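Ketosynthase (PDB 6KXD) probably catalyses the decarboxylative condensation of a fatty acyl group on acyl carrier protein with malonyl-ACP, giving 3-oxoacyl-ACP, in a highly reducing type II polyketide synthase. Local coordinates at residues V83-M88 with E233-L238; V109-G114 with T165-C170; Q227-G232 with H301-K306; P359-H364 with L373-N378. All blocks are in the same frame, centred on the assembly; numbering follows the deposited sequence.

Interaction 1 (V83-M88 with E233-L238)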
loop_
_atom_site.group_PDB
_atom_site.type_symbol
_atom_site.label_atom_id
_atom_site.label_comp_id
_atom_site.label_asym_id
_atom_site.label_seq_id
_atom_site.Cartn_x
_atom_site.Cartn_y
_atom_site.Cartn_z
ATOM N N VAL A 83 -7.190 -6.376 12.596
ATOM C CA VAL A 83 -6.810 -7.520 13.451
ATOM C C VAL A 83 -8.078 -8.332 13.761
ATOM O O VAL A 83 -8.071 -9.564 13.636
ATOM C CB VAL A 83 -6.092 -7.047 14.731
ATOM C CG1 VAL A 83 -5.835 -8.203 15.687
ATOM C CG2 VAL A 83 -4.767 -6.364 14.451
ATOM N N ALA A 84 -9.168 -7.648 14.145
ATOM C CA ALA A 84 -10.434 -8.339 14.416
ATOM C C ALA A 84 -10.909 -9.133 13.189
ATOM O O ALA A 84 -11.236 -10.295 13.310
ATOM C CB ALA A 84 -11.456 -7.350 14.930
ATOM N N ALA A 85 -10.951 -8.518 11.986
ATOM C CA ALA A 85 -11.371 -9.199 10.829
ATOM C C ALA A 85 -10.428 -10.363 10.507
ATOM O O ALA A 85 -10.877 -11.394 9.981
ATOM C CB ALA A 85 -11.470 -8.244 9.655
ATOM N N ALA A 86 -9.126 -10.181 10.738
ATOM C CA ALA A 86 -8.178 -11.224 10.478
ATOM C C ALA A 86 -8.482 -12.431 11.380
ATOM O O ALA A 86 -8.505 -13.550 10.881
ATOM C CB ALA A 86 -6.780 -10.736 10.713
ATOM N N ARG A 87 -8.672 -12.164 12.674
ATOM C CA ARG A 87 -9.065 -13.214 13.663
ATOM C C ARG A 87 -10.282 -13.944 13.096
ATOM O O ARG A 87 -10.245 -15.122 12.872
ATOM C CB ARG A 87 -9.263 -12.581 15.042
ATOM C CG ARG A 87 -9.904 -13.494 16.083
ATOM C CD ARG A 87 -8.944 -14.549 16.566
ATOM N NE ARG A 87 -7.857 -13.988 17.365
ATOM C CZ ARG A 87 -6.766 -14.676 17.669
ATOM N NH1 ARG A 87 -6.675 -15.943 17.298
ATOM N NH2 ARG A 87 -5.753 -14.098 18.283
ATOM N N MET A 88 -11.346 -13.193 12.813
ATOM C CA MET A 88 -12.564 -13.764 12.295
ATOM C C MET A 88 -12.297 -14.604 11.054
ATOM O O MET A 88 -12.879 -15.643 10.874
ATOM C CB MET A 88 -13.564 -12.679 11.906
ATOM C CG MET A 88 -14.153 -12.006 13.073
ATOM S SD MET A 88 -15.379 -10.819 12.470
ATOM C CE MET A 88 -14.809 -9.430 13.425
ATOM N N GLU A 233 -15.986 2.868 7.007
ATOM C CA GLU A 233 -14.890 2.269 7.650
ATOM C C GLU A 233 -15.166 0.785 7.838
ATOM O O GLU A 233 -16.209 0.260 7.472
ATOM C CB GLU A 233 -14.639 2.943 8.994
ATOM C CG GLU A 233 -15.827 2.848 9.966
ATOM C CD GLU A 233 -15.490 3.221 11.387
ATOM O OE1 GLU A 233 -14.510 3.959 11.607
ATOM O OE2 GLU A 233 -16.210 2.743 12.281
ATOM N N GLY A 234 -14.179 0.110 8.412
ATOM C CA GLY A 234 -14.301 -1.282 8.669
ATOM C C GLY A 234 -13.111 -2.049 8.147
ATOM O O GLY A 234 -12.112 -1.491 7.836
ATOM N N ALA A 235 -13.238 -3.365 8.127
ATOM C CA ALA A 235 -12.182 -4.204 7.623
ATOM C C ALA A 235 -12.815 -5.438 7.006
ATOM O O ALA A 235 -13.807 -6.002 7.513
ATOM C CB ALA A 235 -11.246 -4.548 8.750
ATOM N N GLY A 236 -12.241 -5.861 5.885
ATOM C CA GLY A 236 -12.483 -7.141 5.371
ATOM C C GLY A 236 -11.184 -7.858 5.186
ATOM O O GLY A 236 -10.251 -7.289 4.613
ATOM N N ILE A 237 -11.127 -9.074 5.716
ATOM C CA ILE A 237 -9.976 -9.929 5.542
ATOM C C ILE A 237 -10.442 -11.228 4.933
ATOM O O ILE A 237 -11.395 -11.866 5.438
ATOM C CB ILE A 237 -9.199 -10.130 6.850
ATOM C CG1 ILE A 237 -8.716 -8.798 7.428
ATOM C CG2 ILE A 237 -8.041 -11.073 6.629
ATOM C CD1 ILE A 237 -7.597 -8.142 6.609
ATOM N N LEU A 238 -9.729 -11.627 3.880
ATOM C CA LEU A 238 -9.986 -12.839 3.182
ATOM C C LEU A 238 -8.808 -13.781 3.401
ATOM O O LEU A 238 -7.652 -13.371 3.299
ATOM C CB LEU A 238 -10.166 -12.554 1.694
ATOM C CG LEU A 238 -11.374 -11.691 1.328
ATOM C CD1 LEU A 238 -11.031 -10.215 1.452
ATOM C CD2 LEU A 238 -11.853 -11.996 -0.078
#
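Ala85 and Ala86 of helix 77-93 rest on Ile237 and Ala235 of strand 234-242, a helix-on-sheet contact of the layered alpha/beta thiolase fold. The axes of 83-88 and 234-238 differ by 33° in direction and approach to 7.0 Å. Such closeness suits alanine on the helix face, since its single methyl fills the narrow space between the two backbones.

All the contact between side chains is apolar. The CB of Ala85 points at the strand and touches two residues lying on the same side of it, meeting Ala235 CB at 3.8 Å and Ile237 CG1 at 3.6 Å. Ala86 is turned to the flank, so its CB is the more distant neighbour, 4.3 Å from Ile237 CG1. Between Ala235 and Ile237 sits Gly236, whose missing CB would have faced away from the helix.

The helix carries bonds of its own, such as Arg87 N to Val83 O, whereas the strand is bonded to its neighbours in the sheet, Ala235 and Ile237 to strand 10-19 and Gly236 and Leu238 to strand 191-198.

The beta-branched Ile237 also packs against helix backbone. With chi1 at -59°, its CG1 lies beside its own backbone N and reaches Ala86 N at 3.6 Å, while the other branch, CG2, comes to 3.9 Å from Ala86 CA.

Interaction 2 (V109-G114 with T165-C170)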
loop_
_atom_site.group_PDB
_atom_site.type_symbol
_atom_site.label_atom_id
_atom_site.label_comp_id
_atom_site.label_asym_id
_atom_site.label_seq_id
_atom_site.Cartn_x
_atom_site.Cartn_y
_atom_site.Cartn_z
ATOM N N VAL A 109 -2.832 -5.894 3.761
ATOM C CA VAL A 109 -3.933 -5.105 4.173
ATOM C C VAL A 109 -3.868 -3.802 3.390
ATOM O O VAL A 109 -2.894 -3.090 3.443
ATOM C CB VAL A 109 -3.929 -4.806 5.676
ATOM C CG1 VAL A 109 -5.125 -3.950 6.031
ATOM C CG2 VAL A 109 -3.936 -6.086 6.497
ATOM N N GLY A 110 -4.968 -3.493 2.733
ATOM C CA GLY A 110 -5.114 -2.244 2.034
ATOM C C GLY A 110 -5.602 -1.167 2.970
ATOM O O GLY A 110 -6.327 -1.449 3.904
ATOM N N THR A 111 -5.253 0.087 2.696
ATOM C CA THR A 111 -5.800 1.192 3.439
ATOM C C THR A 111 -5.754 2.477 2.621
ATOM O O THR A 111 -4.874 2.645 1.774
ATOM C CB THR A 111 -5.072 1.425 4.767
ATOM O OG1 THR A 111 -5.991 2.172 5.559
ATOM C CG2 THR A 111 -3.793 2.207 4.659
ATOM N N THR A 112 -6.687 3.391 2.930
ATOM C CA THR A 112 -6.623 4.735 2.334
ATOM C C THR A 112 -5.948 5.684 3.308
ATOM O O THR A 112 -5.034 6.384 2.964
ATOM C CB THR A 112 -8.031 5.225 1.963
ATOM O OG1 THR A 112 -8.585 4.328 0.987
ATOM C CG2 THR A 112 -8.038 6.658 1.485
ATOM N N ASP A 113 -6.491 5.705 4.546
ATOM C CA ASP A 113 -6.234 6.723 5.548
ATOM C C ASP A 113 -5.511 6.153 6.760
ATOM O O ASP A 113 -4.839 6.891 7.461
ATOM C CB ASP A 113 -7.528 7.397 5.999
ATOM C CG ASP A 113 -8.149 8.199 4.873
ATOM O OD1 ASP A 113 -7.395 8.994 4.261
ATOM O OD2 ASP A 113 -9.335 7.960 4.585
ATOM N N GLY A 114 -5.510 4.832 6.908
ATOM C CA GLY A 114 -4.803 4.275 8.057
ATOM C C GLY A 114 -5.314 4.915 9.335
ATOM O O GLY A 114 -6.539 5.110 9.474
ATOM N N THR A 165 1.356 -3.475 3.750
ATOM C CA THR A 165 0.158 -2.675 3.626
ATOM C C THR A 165 0.162 -1.984 2.265
ATOM O O THR A 165 1.110 -1.306 1.946
ATOM C CB THR A 165 0.108 -1.586 4.689
ATOM O OG1 THR A 165 0.116 -2.323 5.911
ATOM C CG2 THR A 165 -1.143 -0.743 4.624
ATOM N N VAL A 166 -0.903 -2.207 1.506
ATOM C CA VAL A 166 -1.048 -1.608 0.213
ATOM C C VAL A 166 -1.872 -0.319 0.378
ATOM O O VAL A 166 -3.013 -0.314 0.837
ATOM C CB VAL A 166 -1.646 -2.603 -0.783
ATOM C CG1 VAL A 166 -1.853 -1.926 -2.121
ATOM C CG2 VAL A 166 -0.726 -3.828 -0.924
ATOM N N THR A 167 -1.298 0.791 -0.041
ATOM C CA THR A 167 -1.913 2.100 0.191
ATOM C C THR A 167 -2.395 2.653 -1.158
ATOM O O THR A 167 -1.947 3.678 -1.559
ATOM C CB THR A 167 -0.950 3.055 0.881
ATOM O OG1 THR A 167 0.204 3.268 0.071
ATOM C CG2 THR A 167 -0.527 2.521 2.245
ATOM N N THR A 168 -3.251 1.893 -1.825
ATOM C CA THR A 168 -3.843 2.305 -3.094
ATOM C C THR A 168 -5.318 2.660 -2.855
ATOM O O THR A 168 -6.230 2.387 -3.696
ATOM C CB THR A 168 -3.617 1.231 -4.159
ATOM O OG1 THR A 168 -4.228 0.018 -3.722
ATOM C CG2 THR A 168 -2.159 0.985 -4.467
ATOM N N ALA A 169 -5.576 3.169 -1.652
ATOM C CA ALA A 169 -6.875 3.764 -1.288
ATOM C C ALA A 169 -8.059 2.825 -1.583
ATOM O O ALA A 169 -8.123 1.690 -1.078
ATOM C CB ALA A 169 -6.953 5.116 -1.925
ATOM N N CYS A 170 -9.066 3.265 -2.359
ATOM C CA CYS A 170 -10.290 2.457 -2.514
ATOM C C CYS A 170 -10.052 1.128 -3.219
ATOM O O CYS A 170 -10.863 0.160 -3.060
ATOM C CB CYS A 170 -11.325 3.181 -3.349
ATOM S SG CYS A 170 -11.180 4.947 -3.078
#
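Thr111 meets Thr165 and Thr167 methyl to methyl, as its chi1 of -159° swings OG1 away from the backbone N and leaves CG2 between N and the carbonyl carbon, from where it reaches both partners. Its CG2 lies 4.0 Å from Thr165 CG2 and 4.1 Å from Thr167 CG2. The hydroxyl serves a different purpose: OG1 donates to Ala197 O and accepts from Gly114 N at 3.0 Å, an ST motif that fixes the turn beyond the strand. Threonine thus suits the place twice over, and a valine here would probably keep the methyl packing but leave Gly114 N and Ala197 O without this mate, setting the turn freer to shift.

The backbones pair as parallel strands. Val166 N bonds to Val109 O at 2.9 Å, the donor standing well above the carbonyl plane, while Thr111 N reaches Val166 O at 2.9 Å almost in line with the carbonyl bond. Gly110 CA makes a CA-H...O contact to Val166 O at 3.1 Å. Further on, Thr112 CG2 packs on Ala169 CB at 3.9 Å.

Strand 161-166 lies at the subunit interface, with Thr165 and Thr167 making backbone hydrogen bonds to the other chain of the assembly. The strand leads through this turn to Cys170, which packs beside His301 and His336 ahead of helix 172-185, consistent with the nucleophile elbow and Cys-His-His active site of beta-ketoacyl synthases.

Interaction 3 (Q227-G232 with H301-K306)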
loop_
_atom_site.group_PDB
_atom_site.type_symbol
_atom_site.label_atom_id
_atom_site.label_comp_id
_atom_site.label_asym_id
_atom_site.label_seq_id
_atom_site.Cartn_x
_atom_site.Cartn_y
_atom_site.Cartn_z
ATOM N N GLN A 227 -25.788 12.403 -5.163
ATOM C CA GLN A 227 -25.206 13.611 -4.623
ATOM C C GLN A 227 -23.899 13.299 -3.879
ATOM O O GLN A 227 -23.341 14.179 -3.253
ATOM C CB GLN A 227 -26.220 14.270 -3.681
ATOM C CG GLN A 227 -27.409 14.900 -4.395
ATOM C CD GLN A 227 -26.951 15.790 -5.520
ATOM O OE1 GLN A 227 -27.368 15.642 -6.668
ATOM N NE2 GLN A 227 -26.053 16.706 -5.202
ATOM N N GLY A 228 -23.478 12.037 -3.918
ATOM C CA GLY A 228 -22.183 11.670 -3.444
ATOM C C GLY A 228 -22.230 10.548 -2.436
ATOM O O GLY A 228 -23.110 9.714 -2.422
ATOM N N ILE A 229 -21.162 10.509 -1.643
ATOM C CA ILE A 229 -20.822 9.384 -0.834
ATOM C C ILE A 229 -21.159 9.696 0.623
ATOM O O ILE A 229 -21.327 10.842 1.014
ATOM C CB ILE A 229 -19.318 9.062 -0.964
ATOM C CG1 ILE A 229 -18.439 10.063 -0.214
ATOM C CG2 ILE A 229 -18.891 8.935 -2.423
ATOM C CD1 ILE A 229 -17.058 9.493 0.167
ATOM N N LEU A 230 -21.077 8.643 1.438
ATOM C CA LEU A 230 -20.848 8.799 2.853
ATOM C C LEU A 230 -19.524 8.093 3.157
ATOM O O LEU A 230 -19.292 7.064 2.579
ATOM C CB LEU A 230 -21.967 8.120 3.642
ATOM C CG LEU A 230 -23.337 8.796 3.601
ATOM C CD1 LEU A 230 -24.384 7.875 4.220
ATOM C CD2 LEU A 230 -23.303 10.145 4.307
ATOM N N THR A 231 -18.708 8.695 4.017
ATOM C CA THR A 231 -17.442 8.080 4.475
ATOM C C THR A 231 -17.794 6.916 5.406
ATOM O O THR A 231 -18.802 6.946 6.141
ATOM C CB THR A 231 -16.537 9.095 5.158
ATOM O OG1 THR A 231 -17.124 9.502 6.386
ATOM C CG2 THR A 231 -16.265 10.328 4.333
ATOM N N GLY A 232 -17.004 5.854 5.287
ATOM C CA GLY A 232 -17.211 4.613 5.930
ATOM C C GLY A 232 -15.908 4.087 6.487
ATOM O O GLY A 232 -14.918 4.800 6.552
ATOM N N HIS A 301 -17.364 -0.246 -8.407
ATOM C CA HIS A 301 -16.731 0.719 -7.529
ATOM C C HIS A 301 -17.812 1.658 -7.000
ATOM O O HIS A 301 -17.878 1.979 -5.800
ATOM C CB HIS A 301 -15.627 1.487 -8.253
ATOM C CG HIS A 301 -14.984 2.525 -7.392
ATOM N ND1 HIS A 301 -14.382 2.227 -6.181
ATOM C CD2 HIS A 301 -14.813 3.843 -7.586
ATOM C CE1 HIS A 301 -13.927 3.353 -5.668
ATOM N NE2 HIS A 301 -14.159 4.335 -6.515
ATOM N N GLY A 302 -18.681 2.086 -7.918
ATOM C CA GLY A 302 -20.008 2.698 -7.586
ATOM C C GLY A 302 -20.056 3.436 -6.271
ATOM O O GLY A 302 -20.697 2.977 -5.323
ATOM N N THR A 303 -19.401 4.593 -6.230
ATOM C CA THR A 303 -19.301 5.415 -5.058
ATOM C C THR A 303 -20.544 6.312 -4.857
ATOM O O THR A 303 -20.792 6.777 -3.750
ATOM C CB THR A 303 -18.077 6.313 -5.167
ATOM O OG1 THR A 303 -18.262 7.060 -6.369
ATOM C CG2 THR A 303 -16.791 5.510 -5.185
ATOM N N GLY A 304 -21.251 6.636 -5.944
ATOM C CA GLY A 304 -22.422 7.515 -5.852
ATOM C C GLY A 304 -22.141 8.955 -6.207
ATOM O O GLY A 304 -23.024 9.798 -6.074
ATOM N N THR A 305 -20.915 9.263 -6.668
ATOM C CA THR A 305 -20.593 10.605 -7.130
ATOM C C THR A 305 -21.048 10.706 -8.588
ATOM O O THR A 305 -21.137 9.670 -9.256
ATOM C CB THR A 305 -19.102 10.940 -7.004
ATOM O OG1 THR A 305 -18.399 10.101 -7.912
ATOM C CG2 THR A 305 -18.567 10.748 -5.603
ATOM N N LYS A 306 -21.273 11.939 -9.054
ATOM C CA LYS A 306 -21.583 12.237 -10.467
ATOM C C LYS A 306 -20.543 11.567 -11.371
ATOM O O LYS A 306 -20.890 10.668 -12.152
ATOM C CB LYS A 306 -21.638 13.751 -10.701
ATOM C CG LYS A 306 -22.769 14.492 -9.998
ATOM C CD LYS A 306 -24.088 14.505 -10.775
ATOM C CE LYS A 306 -25.254 15.019 -9.952
ATOM N NZ LYS A 306 -26.392 14.062 -9.949
#
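The His301-Gly302-Thr303-Gly304-Thr305 run is the HGTGT motif of ketosynthases, and its Thr303, Gly304 and Thr305 pack against Gly228 and Ile229 of the loop ahead of strand 234-242. The touching parts run in nearly opposite directions, 157° apart, with Gly228 CA and Thr305 CA only 4.2 Å from each other.

Glycine allows this closeness. A CB on Gly304 would point at the other loop and lie about 3.0 Å from Gly228 O, and its phi of 98° disfavours a side chain in any case. Gly228 likewise has backbone angles that call for glycine. The contact buries Gly228 O, which finds no partner in the model.

Ile229 supplies the apolar part. Its chi1 of 74° turns CG2 to the side opposite its own carbonyl carbon, from where this methyl meets Thr305 CG2 alongside at 3.7 Å and Thr303 O at 3.2 Å. Thr305 thus offers its methyl, Thr303 its carbonyl O and CB; the two hydroxyls are joined by a weak bond, Thr305 OG1 to Thr303 OG1 at 3.4 Å. Thr305 OG1 also accepts from Asn308 N.

Arg226, just before Gln227, binds the carbonyls of Thr305 and Lys306. Together with Glu312, which holds the amides of His301 and Gly302, it braces the motif, whose last threonine is the N-cap of helix 306-320 and whose histidine packs on Cys170, as expected of a ketosynthase active site.

Interaction 4 (P359-H364 with L373-N378)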
loop_
_atom_site.group_PDB
_atom_site.type_symbol
_atom_site.label_atom_id
_atom_site.label_comp_id
_atom_site.label_asym_id
_atom_site.label_seq_id
_atom_site.Cartn_x
_atom_site.Cartn_y
_atom_site.Cartn_z
ATOM N N PRO A 359 -26.412 -8.680 -4.247
ATOM C CA PRO A 359 -26.783 -7.683 -3.266
ATOM C C PRO A 359 -27.255 -6.460 -4.027
ATOM O O PRO A 359 -26.835 -6.254 -5.171
ATOM C CB PRO A 359 -25.489 -7.416 -2.495
ATOM C CG PRO A 359 -24.405 -7.712 -3.501
ATOM C CD PRO A 359 -24.954 -8.856 -4.326
ATOM N N PRO A 360 -28.119 -5.633 -3.403
ATOM C CA PRO A 360 -28.748 -4.513 -4.099
ATOM C C PRO A 360 -27.948 -3.214 -4.096
ATOM O O PRO A 360 -27.162 -2.960 -3.166
ATOM C CB PRO A 360 -30.019 -4.234 -3.283
ATOM C CG PRO A 360 -29.656 -4.687 -1.880
ATOM C CD PRO A 360 -28.601 -5.773 -2.020
ATOM N N THR A 361 -28.232 -2.386 -5.108
ATOM C CA THR A 361 -27.968 -0.971 -5.053
ATOM C C THR A 361 -29.193 -0.293 -4.428
ATOM O O THR A 361 -30.238 -0.160 -5.096
ATOM C CB THR A 361 -27.671 -0.403 -6.447
ATOM O OG1 THR A 361 -26.770 -1.281 -7.113
ATOM C CG2 THR A 361 -27.148 1.015 -6.381
ATOM N N ILE A 362 -29.060 0.130 -3.168
ATOM C CA ILE A 362 -30.154 0.661 -2.378
ATOM C C ILE A 362 -30.219 2.180 -2.573
ATOM O O ILE A 362 -29.431 2.745 -3.311
ATOM C CB ILE A 362 -30.005 0.246 -0.898
ATOM C CG1 ILE A 362 -28.932 1.050 -0.144
ATOM C CG2 ILE A 362 -29.773 -1.244 -0.819
ATOM C CD1 ILE A 362 -28.972 0.896 1.382
ATOM N N ASN A 363 -31.218 2.810 -1.945
ATOM C CA ASN A 363 -31.537 4.221 -2.102
ATOM C C ASN A 363 -31.716 4.570 -3.594
ATOM O O ASN A 363 -31.451 5.703 -4.007
ATOM C CB ASN A 363 -30.483 5.117 -1.438
ATOM C CG ASN A 363 -30.100 4.673 -0.042
ATOM O OD1 ASN A 363 -30.963 4.284 0.733
ATOM N ND2 ASN A 363 -28.813 4.713 0.285
ATOM N N HIS A 364 -32.146 3.600 -4.401
ATOM C CA HIS A 364 -32.271 3.785 -5.837
ATOM C C HIS A 364 -33.695 4.232 -6.190
ATOM O O HIS A 364 -34.651 3.422 -6.083
ATOM C CB HIS A 364 -31.901 2.518 -6.605
ATOM C CG HIS A 364 -31.549 2.797 -8.034
ATOM N ND1 HIS A 364 -30.423 3.525 -8.377
ATOM C CD2 HIS A 364 -32.158 2.477 -9.200
ATOM C CE1 HIS A 364 -30.350 3.618 -9.690
ATOM N NE2 HIS A 364 -31.388 2.977 -10.219
ATOM N N LEU A 373 -27.717 0.624 -16.831
ATOM C CA LEU A 373 -27.401 -0.639 -16.199
ATOM C C LEU A 373 -28.585 -1.122 -15.378
ATOM O O LEU A 373 -29.299 -0.313 -14.801
ATOM C CB LEU A 373 -26.243 -0.430 -15.223
ATOM C CG LEU A 373 -24.959 0.093 -15.852
ATOM C CD1 LEU A 373 -24.039 0.554 -14.745
ATOM C CD2 LEU A 373 -24.355 -1.006 -16.722
ATOM N N ASP A 374 -28.684 -2.444 -15.257
ATOM C CA ASP A 374 -29.523 -3.013 -14.229
ATOM C C ASP A 374 -28.702 -3.046 -12.940
ATOM O O ASP A 374 -27.809 -3.913 -12.798
ATOM C CB ASP A 374 -30.027 -4.398 -14.624
ATOM C CG ASP A 374 -30.845 -5.057 -13.518
ATOM O OD1 ASP A 374 -31.126 -4.372 -12.495
ATOM O OD2 ASP A 374 -31.187 -6.239 -13.680
ATOM N N VAL A 375 -29.027 -2.138 -12.015
ATOM C CA VAL A 375 -28.293 -1.979 -10.777
ATOM C C VAL A 375 -28.887 -2.852 -9.655
ATOM O O VAL A 375 -28.563 -2.668 -8.486
ATOM C CB VAL A 375 -28.234 -0.496 -10.386
ATOM C CG1 VAL A 375 -27.574 0.311 -11.495
ATOM C CG2 VAL A 375 -29.606 0.079 -10.037
ATOM N N VAL A 376 -29.760 -3.795 -10.012
ATOM C CA VAL A 376 -30.466 -4.609 -9.015
ATOM C C VAL A 376 -30.969 -3.671 -7.928
ATOM O O VAL A 376 -30.547 -3.728 -6.780
ATOM C CB VAL A 376 -29.532 -5.714 -8.485
ATOM C CG1 VAL A 376 -30.207 -6.597 -7.444
ATOM C CG2 VAL A 376 -28.979 -6.552 -9.627
ATOM N N PRO A 377 -31.887 -2.731 -8.248
ATOM C CA PRO A 377 -32.252 -1.674 -7.314
ATOM C C PRO A 377 -32.936 -2.235 -6.061
ATOM O O PRO A 377 -33.750 -3.143 -6.191
ATOM C CB PRO A 377 -33.240 -0.772 -8.085
ATOM C CG PRO A 377 -33.743 -1.625 -9.249
ATOM C CD PRO A 377 -32.700 -2.704 -9.479
ATOM N N ASN A 378 -32.495 -1.737 -4.897
ATOM C CA ASN A 378 -33.165 -1.761 -3.591
ATOM C C ASN A 378 -33.344 -3.161 -2.983
ATOM O O ASN A 378 -33.416 -3.259 -1.775
ATOM C CB ASN A 378 -34.496 -1.027 -3.673
ATOM C CG ASN A 378 -34.277 0.399 -4.105
ATOM O OD1 ASN A 378 -33.402 1.074 -3.569
ATOM N ND2 ASN A 378 -35.029 0.840 -5.104
#
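Val375 O is gripped twice by Thr361: OG1 donates to it at 2.7 Å, in the carbonyl plane and on a lone pair, and the backbone N adds a weak bond at 3.4 Å. The same N reaches Val376 O at 3.2 Å, so one amide is shared between two successive carbonyls. Thr361 OG1 also accepts from Ala329 N, which makes a hydroxyl residue apt here.

Asn378 closes the other end. Its N bonds to Thr361 O at 2.8 Å, and its side-chain amide lies along the backbone of His364, pairing with both polar atoms: OD1 takes His364 N at 2.9 Å, while ND2 gives a straight bond (180°) to His364 O at 2.8 Å. A leucine in its place would probably leave both the N and the O of His364 without these mates and let that loop drift.

The His364 ring packs on Val375. With CG opposite its backbone N (chi1 -160°), one ring face lies under Val375 CG2, a CH-pi contact 3.5 Å from the centroid. Its NE2 bonds to Thr367 OG1. Beside Val375, Val376 N binds Asp374 OD1 in an Asx turn.

Both segments lie in the connection between strands 357-358 and 381-382. Thr361 and Val376 pack on Val328 of strand 326-328, while Pro359, Pro360 and Ile362 rest on Met333 of helix 331-334.

Interactions 1 and 2 belong to the buried core and serve the same mixed sheet, one by laying a helix over it through methyl packing, the other by parallel backbone bonds at its subunit-interface side; Ile237 CD1 touches Val109 CG2 between them. Interactions 3 and 4 are loop to loop. The first relies on glycines and close backbones and is partly buried, with Gln227 and Lys306 exposed, whereas interaction 4, though farthest from the chain centre, is largely buried and dense in hydrogen bonds. Interactions 2 and 3 converge where Cys170 CB meets His301 CE1 at 3.5 Å. Segment 227-232 runs directly into 233-238, joining interaction 3 to 1, while interactions 3 and 4 do not touch.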